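Long-range contacts in endo-1,4-beta-xylanase (Pseudoalteromonas haloplanktis, PDB 1XWT), which hydrolyses internal beta-1,4 linkages of xylan as a cold-adapted, endo-acting glycoside hydrolase of family 8: residues H62-I67 with Y378-G383; P252-R257 with W277-A282; A282-M287 with G383-L388. The protein carries 1 engineered substitution. One frame throughout, in Å; residues are numbered along the deposited sequence. Where two conformers were deposited one is given.

Contact 1. Residues H62-I67 with Y378-G383; sequences HYIKAI and YRYYNG
Ala66 and Ile67 pack on Tyr380 and Arg379 in a buried strand-to-helix contact of the (alpha/alpha)6 barrel, the fold of glycoside hydrolase family 8. One side is the end region of strand 58-66, part of an antiparallel sheet; the other is the first turn of helix 379-392. The axes of the short segments approach to 8.2 Å at 116°, so the helix runs across the strand. The central element is a CH-pi contact: Ala66 CB stands over one face of the Tyr380 ring, 3.6 Å from its centroid and 8° off the normal. A second methyl, Ile64 CG2, reaches the same ring at its edge, in plane, 4.0 Å from Tyr380 CE1, so the ring is met by methyls from two perpendicular directions. Ala66 is also the centre of an inverse gamma turn, closed by a weak bond from Ile67 N to Lys65 O. Beyond the turn, Ile67 points toward the helix and sets CD1 over the centre of the Arg379 guanidinium, 3.3 Å from Arg379 CZ. The arginine is extended from CG to NE, and bonds from NE to Gln48 O and from NH1 to Gly376 O fix the guanidinium beneath that methyl. No direct hydrogen bond joins the segments; instead a water accepts from Tyr380 N at 2.9 Å and donates to Ile67 O at 2.7 Å.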
# COMPACT_ATOMS: atom_id res chain seq x y z
N HIS A 62 3.45 4.57 -19.74
CA HIS A 62 4.31 5.08 -18.67
C HIS A 62 4.45 4.05 -17.55
O HIS A 62 3.58 3.20 -17.35
CB HIS A 62 3.69 6.37 -18.06
CG HIS A 62 4.03 7.64 -18.79
ND1 HIS A 62 3.62 7.90 -20.07
CD2 HIS A 62 4.59 8.78 -18.34
CE1 HIS A 62 4.10 9.08 -20.44
NE2 HIS A 62 4.67 9.65 -19.40
N TYR A 63 5.54 4.15 -16.80
CA TYR A 63 5.73 3.34 -15.61
C TYR A 63 6.28 4.15 -14.45
O TYR A 63 6.88 5.22 -14.61
CB TYR A 63 6.63 2.14 -15.92
CG TYR A 63 8.02 2.47 -16.39
CD1 TYR A 63 8.30 2.76 -17.72
CD2 TYR A 63 9.09 2.52 -15.49
CE1 TYR A 63 9.59 3.08 -18.15
CE2 TYR A 63 10.37 2.82 -15.90
CZ TYR A 63 10.62 3.12 -17.23
OH TYR A 63 11.92 3.39 -17.63
N ILE A 64 6.07 3.59 -13.27
CA ILE A 64 6.73 4.05 -12.04
C ILE A 64 8.06 3.31 -11.94
O ILE A 64 8.10 2.08 -11.93
CB ILE A 64 5.82 3.80 -10.79
CG1 ILE A 64 4.49 4.57 -10.90
CG2 ILE A 64 6.59 4.10 -9.51
CD1 ILE A 64 4.66 6.07 -11.02
N LYS A 65 9.15 4.07 -11.95
CA LYS A 65 10.49 3.53 -11.98
C LYS A 65 10.98 3.23 -10.57
O LYS A 65 11.14 4.14 -9.77
CB LYS A 65 11.46 4.51 -12.67
CG LYS A 65 12.85 3.94 -12.89
CD LYS A 65 13.82 4.94 -13.54
CE LYS A 65 13.48 5.24 -14.97
NZ LYS A 65 14.58 6.02 -15.68
N ALA A 66 11.27 1.96 -10.30
CA ALA A 66 11.87 1.55 -9.04
C ALA A 66 13.40 1.71 -9.14
O ALA A 66 14.16 0.79 -9.40
CB ALA A 66 11.46 0.14 -8.65
N ILE A 67 13.83 2.96 -8.97
CA ILE A 67 15.24 3.32 -9.02
C ILE A 67 15.99 2.50 -7.99
O ILE A 67 15.53 2.32 -6.87
CB ILE A 67 15.39 4.83 -8.77
CG1 ILE A 67 14.78 5.60 -9.96
CG2 ILE A 67 16.85 5.21 -8.56
CD1 ILE A 67 14.49 7.04 -9.70
N TYR A 378 17.04 6.64 -3.38
CA TYR A 378 16.13 5.83 -2.57
C TYR A 378 14.69 6.33 -2.64
O TYR A 378 13.83 5.89 -1.86
CB TYR A 378 16.65 5.74 -1.12
CG TYR A 378 18.00 5.05 -1.07
CD1 TYR A 378 18.11 3.69 -1.30
CD2 TYR A 378 19.16 5.78 -0.88
CE1 TYR A 378 19.36 3.04 -1.28
CE2 TYR A 378 20.42 5.14 -0.87
CZ TYR A 378 20.50 3.78 -1.07
OH TYR A 378 21.72 3.14 -1.06
N ARG A 379 14.38 7.15 -3.64
CA ARG A 379 13.07 7.80 -3.68
C ARG A 379 11.92 6.92 -4.18
O ARG A 379 10.77 7.29 -3.98
CB ARG A 379 13.13 9.10 -4.48
CG ARG A 379 13.22 8.91 -5.98
CD ARG A 379 13.26 10.23 -6.68
NE ARG A 379 13.30 10.22 -8.14
CZ ARG A 379 14.42 10.19 -8.86
NH1 ARG A 379 15.61 10.08 -8.27
NH2 ARG A 379 14.35 10.27 -10.19
N TYR A 380 12.18 5.77 -4.78
CA TYR A 380 11.06 4.92 -5.22
C TYR A 380 10.14 4.55 -4.05
O TYR A 380 8.94 4.83 -4.08
CB TYR A 380 11.51 3.64 -5.93
CG TYR A 380 10.43 2.58 -5.98
CD1 TYR A 380 9.37 2.67 -6.88
CD2 TYR A 380 10.46 1.49 -5.12
CE1 TYR A 380 8.38 1.71 -6.91
CE2 TYR A 380 9.46 0.54 -5.15
CZ TYR A 380 8.41 0.66 -6.03
OH TYR A 380 7.41 -0.29 -6.07
N TYR A 381 10.69 3.93 -3.01
CA TYR A 381 9.79 3.42 -1.97
C TYR A 381 9.40 4.57 -1.05
O TYR A 381 8.21 4.74 -0.71
CB TYR A 381 10.39 2.21 -1.25
CG TYR A 381 9.42 1.52 -0.32
CD1 TYR A 381 8.14 1.18 -0.71
CD2 TYR A 381 9.78 1.22 0.98
CE1 TYR A 381 7.24 0.59 0.19
CE2 TYR A 381 8.92 0.57 1.85
CZ TYR A 381 7.65 0.26 1.47
OH TYR A 381 6.76 -0.33 2.36
N ASN A 382 10.38 5.39 -0.68
CA ASN A 382 10.09 6.55 0.15
C ASN A 382 9.08 7.51 -0.50
O ASN A 382 8.14 7.98 0.14
CB ASN A 382 11.39 7.29 0.51
CG ASN A 382 12.21 6.54 1.54
OD1 ASN A 382 11.70 6.11 2.57
ND2 ASN A 382 13.48 6.39 1.27
N GLY A 383 9.30 7.81 -1.78
CA GLY A 383 8.45 8.73 -2.50
C GLY A 383 7.06 8.20 -2.80
O GLY A 383 6.08 8.94 -2.79
O HOH W 1 14.68 4.26 -5.15

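Contact 2. Residues P252-R257 with W277-A282; sequences PTFLSR and WYEFNA. Engineered in segment 277-282: Asn281 (natural residue Asp).
Phe254 N donates to Trp277 O at 2.9 Å, the single hydrogen bond between these two segments, with an N-H...O angle of 144°, a somewhat bent bond. Side chains build the rest of the contact. Phe254 places CG anti to its backbone N (chi1 167°), which carries the ring to the Glu279 carboxylate, while Leu255 CG sits over the centre of one ring face. Ring and carboxylate planes differ by 27°, and the closest approach is Phe254 CB to Glu279 OE2, 3.6 Å. Glu279 reaches this place by folding back: its CG lies between the backbone N and the carbonyl carbon and the chain bends again at chi2, so that each carboxylate oxygen takes a backbone N-H of its own segment. Asn281 N meets Glu279 OE1 from above the carboxylate plane at 3.0 Å, whereas Ala282 N reaches Glu279 OE2 on its syn side at 2.9 Å. The bonds hold the carboxylate against the phenylalanine and pin the turn that follows. Nearby, Pro252 and Tyr278 lie side by side and point the same way. Pro252 O touches the Tyr278 ring in plane at its edge, 3.5 Å from Tyr278 CD1, and lies 3.7 Å from Ala282 CB; it is buried with no hydrogen-bond partner in the model. The phenol end of Tyr278 is bonded to Gln344. Asn281, an engineered residue where the natural sequence has Asp, points its CB toward segment 252-257. The arrangement is a loop braced against the turn leading into helix 283-296; in (alpha/alpha)6 barrels, connections at the N-terminal ends of inner helices typically border the substrate cleft, and this turn is probably one of them.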
# COMPACT_ATOMS: atom_id res chain seq x y z
N PRO A 252 4.36 -5.20 14.04
CA PRO A 252 3.96 -6.30 13.15
C PRO A 252 5.16 -6.74 12.34
O PRO A 252 6.16 -6.03 12.21
CB PRO A 252 2.88 -5.64 12.29
CG PRO A 252 3.32 -4.19 12.20
CD PRO A 252 3.89 -3.89 13.57
N THR A 253 5.05 -7.92 11.73
CA THR A 253 6.17 -8.54 11.03
C THR A 253 5.89 -8.75 9.54
O THR A 253 4.76 -8.69 9.07
CB THR A 253 6.55 -9.91 11.68
OG1 THR A 253 5.54 -10.92 11.52
CG2 THR A 253 6.77 -9.78 13.20
N PHE A 254 6.97 -9.04 8.83
CA PHE A 254 6.96 -9.29 7.38
C PHE A 254 6.01 -10.42 6.99
O PHE A 254 5.16 -10.23 6.12
CB PHE A 254 8.44 -9.58 6.98
CG PHE A 254 8.65 -10.18 5.60
CD1 PHE A 254 7.89 -9.81 4.50
CD2 PHE A 254 9.71 -11.05 5.42
CE1 PHE A 254 8.15 -10.38 3.25
CE2 PHE A 254 9.98 -11.61 4.17
CZ PHE A 254 9.19 -11.29 3.11
N LEU A 255 6.14 -11.58 7.64
CA LEU A 255 5.35 -12.77 7.29
C LEU A 255 4.60 -13.32 8.50
O LEU A 255 5.06 -13.23 9.64
CB LEU A 255 6.23 -13.88 6.69
CG LEU A 255 6.86 -13.54 5.34
CD1 LEU A 255 7.85 -14.64 4.93
CD2 LEU A 255 5.82 -13.34 4.26
N SER A 256 3.42 -13.88 8.21
CA SER A 256 2.55 -14.45 9.22
C SER A 256 1.89 -15.73 8.71
O SER A 256 1.58 -15.86 7.53
CB SER A 256 1.46 -13.44 9.57
OG SER A 256 0.52 -13.90 10.55
N ARG A 257 1.59 -16.65 9.63
CA ARG A 257 0.70 -17.78 9.35
C ARG A 257 -0.74 -17.28 9.37
O ARG A 257 -1.01 -16.16 9.76
CB ARG A 257 0.90 -18.91 10.39
CG ARG A 257 2.34 -19.42 10.43
CD ARG A 257 2.80 -19.89 9.07
NE ARG A 257 4.09 -20.59 9.07
CZ ARG A 257 4.63 -21.08 7.97
NH1 ARG A 257 4.01 -20.94 6.80
NH2 ARG A 257 5.79 -21.70 8.04
N TRP A 277 11.01 -10.12 11.07
CA TRP A 277 11.46 -8.75 11.00
C TRP A 277 10.28 -7.80 10.76
O TRP A 277 9.45 -8.03 9.86
CB TRP A 277 12.46 -8.54 9.86
CG TRP A 277 13.86 -8.97 10.16
CD1 TRP A 277 14.28 -9.76 11.19
CD2 TRP A 277 15.05 -8.59 9.45
NE1 TRP A 277 15.65 -9.90 11.15
CE2 TRP A 277 16.14 -9.20 10.09
CE3 TRP A 277 15.28 -7.82 8.31
CZ2 TRP A 277 17.46 -9.02 9.66
CZ3 TRP A 277 16.61 -7.64 7.88
CH2 TRP A 277 17.66 -8.24 8.56
N TYR A 278 10.28 -6.70 11.50
CA TYR A 278 9.59 -5.47 11.09
C TYR A 278 10.55 -4.79 10.11
O TYR A 278 11.60 -4.29 10.51
CB TYR A 278 9.26 -4.57 12.28
CG TYR A 278 8.83 -3.18 11.96
CD1 TYR A 278 7.49 -2.86 11.73
CD2 TYR A 278 9.76 -2.17 11.89
CE1 TYR A 278 7.12 -1.56 11.45
CE2 TYR A 278 9.41 -0.85 11.62
CZ TYR A 278 8.08 -0.53 11.39
OH TYR A 278 7.75 0.79 11.15
N GLU A 279 10.20 -4.84 8.83
CA GLU A 279 11.05 -4.31 7.77
C GLU A 279 10.21 -3.48 6.79
O GLU A 279 9.14 -2.98 7.16
CB GLU A 279 11.89 -5.44 7.12
CG GLU A 279 11.12 -6.67 6.69
CD GLU A 279 9.90 -6.35 5.88
OE1 GLU A 279 9.97 -6.34 4.62
OE2 GLU A 279 8.85 -6.07 6.51
N PHE A 280 10.69 -3.32 5.56
CA PHE A 280 10.11 -2.37 4.63
C PHE A 280 8.63 -2.66 4.33
O PHE A 280 7.81 -1.75 4.28
CB PHE A 280 10.97 -2.34 3.36
CG PHE A 280 12.45 -2.22 3.67
CD1 PHE A 280 13.00 -1.00 3.99
CD2 PHE A 280 13.27 -3.36 3.75
CE1 PHE A 280 14.36 -0.89 4.35
CE2 PHE A 280 14.61 -3.25 4.11
CZ PHE A 280 15.15 -2.01 4.40
N ASN A 281 8.27 -3.93 4.16
CA ASN A 281 6.85 -4.28 3.96
C ASN A 281 6.00 -3.97 5.21
O ASN A 281 4.94 -3.37 5.12
CB ASN A 281 6.68 -5.77 3.66
CG ASN A 281 6.92 -6.11 2.21
OD1 ASN A 281 6.26 -7.00 1.65
ND2 ASN A 281 7.88 -5.42 1.57
N ALA A 282 6.51 -4.41 6.36
CA ALA A 282 5.79 -4.29 7.62
C ALA A 282 5.51 -2.84 7.98
O ALA A 282 4.52 -2.56 8.69
CB ALA A 282 6.54 -4.96 8.74

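Contact 3. Residues A282-M287 with G383-L388; sequences AWRVIM and GSLYML
Trp283 opens the interface by turning the edge of its indole to Leu385: CE3 lies 4.0 Å from Leu385 CD1, and that methyl is in the plane of the ring, so it meets the rim and not a face. The indole nitrogen is bonded to Gln327 O. Arg284, next in sequence, lends the aliphatic part of its chain, with CD 4.0 Å from Leu385 CD2. The two methyls of one leucine are thus divided between consecutive residues, each crossing it at about a right angle. With a bend at chi3, the arginine turns its guanidinium to polar partners beyond the leucine: NH1 bonds to Tyr381 OH, and NH2 makes a salt bridge with Asp144. One turn further on, Met287 reaches across to the second helix. Its CG is anti to the backbone N (chi1 -166°), and in the conformer described, one of two, CE is 3.9 Å from Leu385 O and 4.0 Å from Leu388 CB. No hydrogen bond crosses the interface. The axes of the short segments are almost parallel, at 4°, but stay 12.8 Å apart, a wide separation, consistent with the modest buried surface of 210 Å² and with bridging by long side chains. Co-directional helices near the centre of the chain are consistent with two inner helices of the (alpha/alpha)6 barrel. Around them, helix 342-351 packs on Trp283 and Met287, Trp82 of helix 77-89 touches both Arg284 and Leu388, and helix 29-40 covers Tyr386 and Met387 on the far flank of helix 379-392.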
# COMPACT_ATOMS: atom_id res chain seq x y z
N ALA A 282 6.51 -4.41 6.36
CA ALA A 282 5.79 -4.29 7.62
C ALA A 282 5.51 -2.84 7.98
O ALA A 282 4.52 -2.56 8.69
CB ALA A 282 6.54 -4.96 8.74
N TRP A 283 6.31 -1.89 7.47
CA TRP A 283 6.02 -0.48 7.70
C TRP A 283 4.54 -0.14 7.38
O TRP A 283 3.94 0.75 7.99
CB TRP A 283 6.84 0.47 6.82
CG TRP A 283 8.33 0.52 6.97
CD1 TRP A 283 9.11 -0.10 7.91
CD2 TRP A 283 9.22 1.25 6.12
NE1 TRP A 283 10.43 0.20 7.68
CE2 TRP A 283 10.52 1.01 6.57
CE3 TRP A 283 9.04 2.06 5.00
CZ2 TRP A 283 11.64 1.56 5.95
CZ3 TRP A 283 10.16 2.60 4.37
CH2 TRP A 283 11.43 2.35 4.85
N ARG A 284 4.03 -0.77 6.32
CA ARG A 284 2.71 -0.45 5.80
C ARG A 284 1.55 -0.93 6.67
O ARG A 284 0.43 -0.46 6.48
CB ARG A 284 2.53 -0.98 4.37
CG ARG A 284 3.57 -0.44 3.38
CD ARG A 284 3.19 -0.66 1.95
NE ARG A 284 3.07 -2.06 1.51
CZ ARG A 284 4.07 -2.81 1.08
NH1 ARG A 284 5.33 -2.40 1.14
NH2 ARG A 284 3.81 -4.00 0.59
N VAL A 285 1.79 -1.86 7.58
CA VAL A 285 0.69 -2.45 8.34
C VAL A 285 -0.09 -1.40 9.14
O VAL A 285 -1.32 -1.33 9.03
CB VAL A 285 1.16 -3.61 9.24
CG1 VAL A 285 -0.01 -4.16 10.05
CG2 VAL A 285 1.81 -4.70 8.43
N ILE A 286 0.58 -0.59 9.96
CA ILE A 286 -0.21 0.38 10.74
C ILE A 286 -0.77 1.52 9.87
O ILE A 286 -1.77 2.13 10.25
CB ILE A 286 0.51 0.89 12.01
CG1 ILE A 286 1.76 1.72 11.72
CG2 ILE A 286 0.76 -0.28 12.98
CD1 ILE A 286 2.33 2.36 12.99
N MET A 287 -0.15 1.77 8.72
CA MET A 287 -0.76 2.64 7.70
C MET A 287 -2.12 2.07 7.28
O MET A 287 -3.13 2.79 7.24
CB MET A 287 0.15 2.81 6.48
CG MET A 287 -0.21 3.95 5.52
SD MET A 287 0.40 3.79 3.82
CE MET A 287 0.95 5.38 3.41
N GLY A 383 9.30 7.81 -1.78
CA GLY A 383 8.45 8.73 -2.50
C GLY A 383 7.06 8.20 -2.80
O GLY A 383 6.08 8.94 -2.79
N SER A 384 6.95 6.90 -3.08
CA SER A 384 5.65 6.28 -3.31
C SER A 384 4.79 6.36 -2.06
O SER A 384 3.62 6.68 -2.12
CB SER A 384 5.79 4.83 -3.77
OG SER A 384 6.37 4.72 -5.07
N LEU A 385 5.36 5.99 -0.92
CA LEU A 385 4.62 6.06 0.35
C LEU A 385 4.30 7.51 0.75
O LEU A 385 3.24 7.77 1.29
CB LEU A 385 5.36 5.34 1.47
CG LEU A 385 5.40 3.81 1.36
CD1 LEU A 385 6.23 3.25 2.49
CD2 LEU A 385 4.01 3.21 1.37
N TYR A 386 5.23 8.42 0.48
CA TYR A 386 5.05 9.84 0.76
C TYR A 386 3.81 10.36 0.00
O TYR A 386 2.97 11.05 0.59
CB TYR A 386 6.31 10.62 0.35
CG TYR A 386 6.25 12.08 0.70
CD1 TYR A 386 5.80 13.01 -0.22
CD2 TYR A 386 6.66 12.54 1.96
CE1 TYR A 386 5.75 14.38 0.08
CE2 TYR A 386 6.61 13.91 2.27
CZ TYR A 386 6.13 14.82 1.34
OH TYR A 386 6.06 16.18 1.62
N MET A 387 3.68 10.00 -1.27
CA MET A 387 2.52 10.38 -2.08
C MET A 387 1.21 9.85 -1.49
O MET A 387 0.25 10.59 -1.31
CB MET A 387 2.70 9.91 -3.54
CG MET A 387 1.56 10.20 -4.50
SD MET A 387 1.50 11.94 -5.05
CE MET A 387 0.24 12.66 -3.97
N LEU A 388 1.16 8.54 -1.20
CA LEU A 388 -0.06 7.98 -0.60
C LEU A 388 -0.43 8.67 0.71
O LEU A 388 -1.60 8.98 0.94
CB LEU A 388 0.09 6.46 -0.39
CG LEU A 388 0.21 5.61 -1.66
CD1 LEU A 388 0.58 4.16 -1.28
CD2 LEU A 388 -1.09 5.66 -2.47

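Overall arrangement
Along the chain, contact 1 takes the earliest segment, 62-67, and pairs it with 378-383; both segments of contact 2 fall between these, and contact 3 alternates with contact 1. Centres of contacts 1 and 2 are about 21 Å apart, and each lies about 13 Å from the centre of contact 3. Contacts 1 and 3 share helix 379-392 and Gly383, while contacts 2 and 3 share Ala282, where the turn after strand 277-278 enters helix 283-296. Tyr381 links all three: its OH lies 2.6 Å from Phe280 O, a probable hydrogen bond, and Tyr381 CE2 packs 3.5 Å from Trp283 CZ3. The set therefore ties the sheet strand 58-66 and the turn before helix 283-296 to helix 379-392.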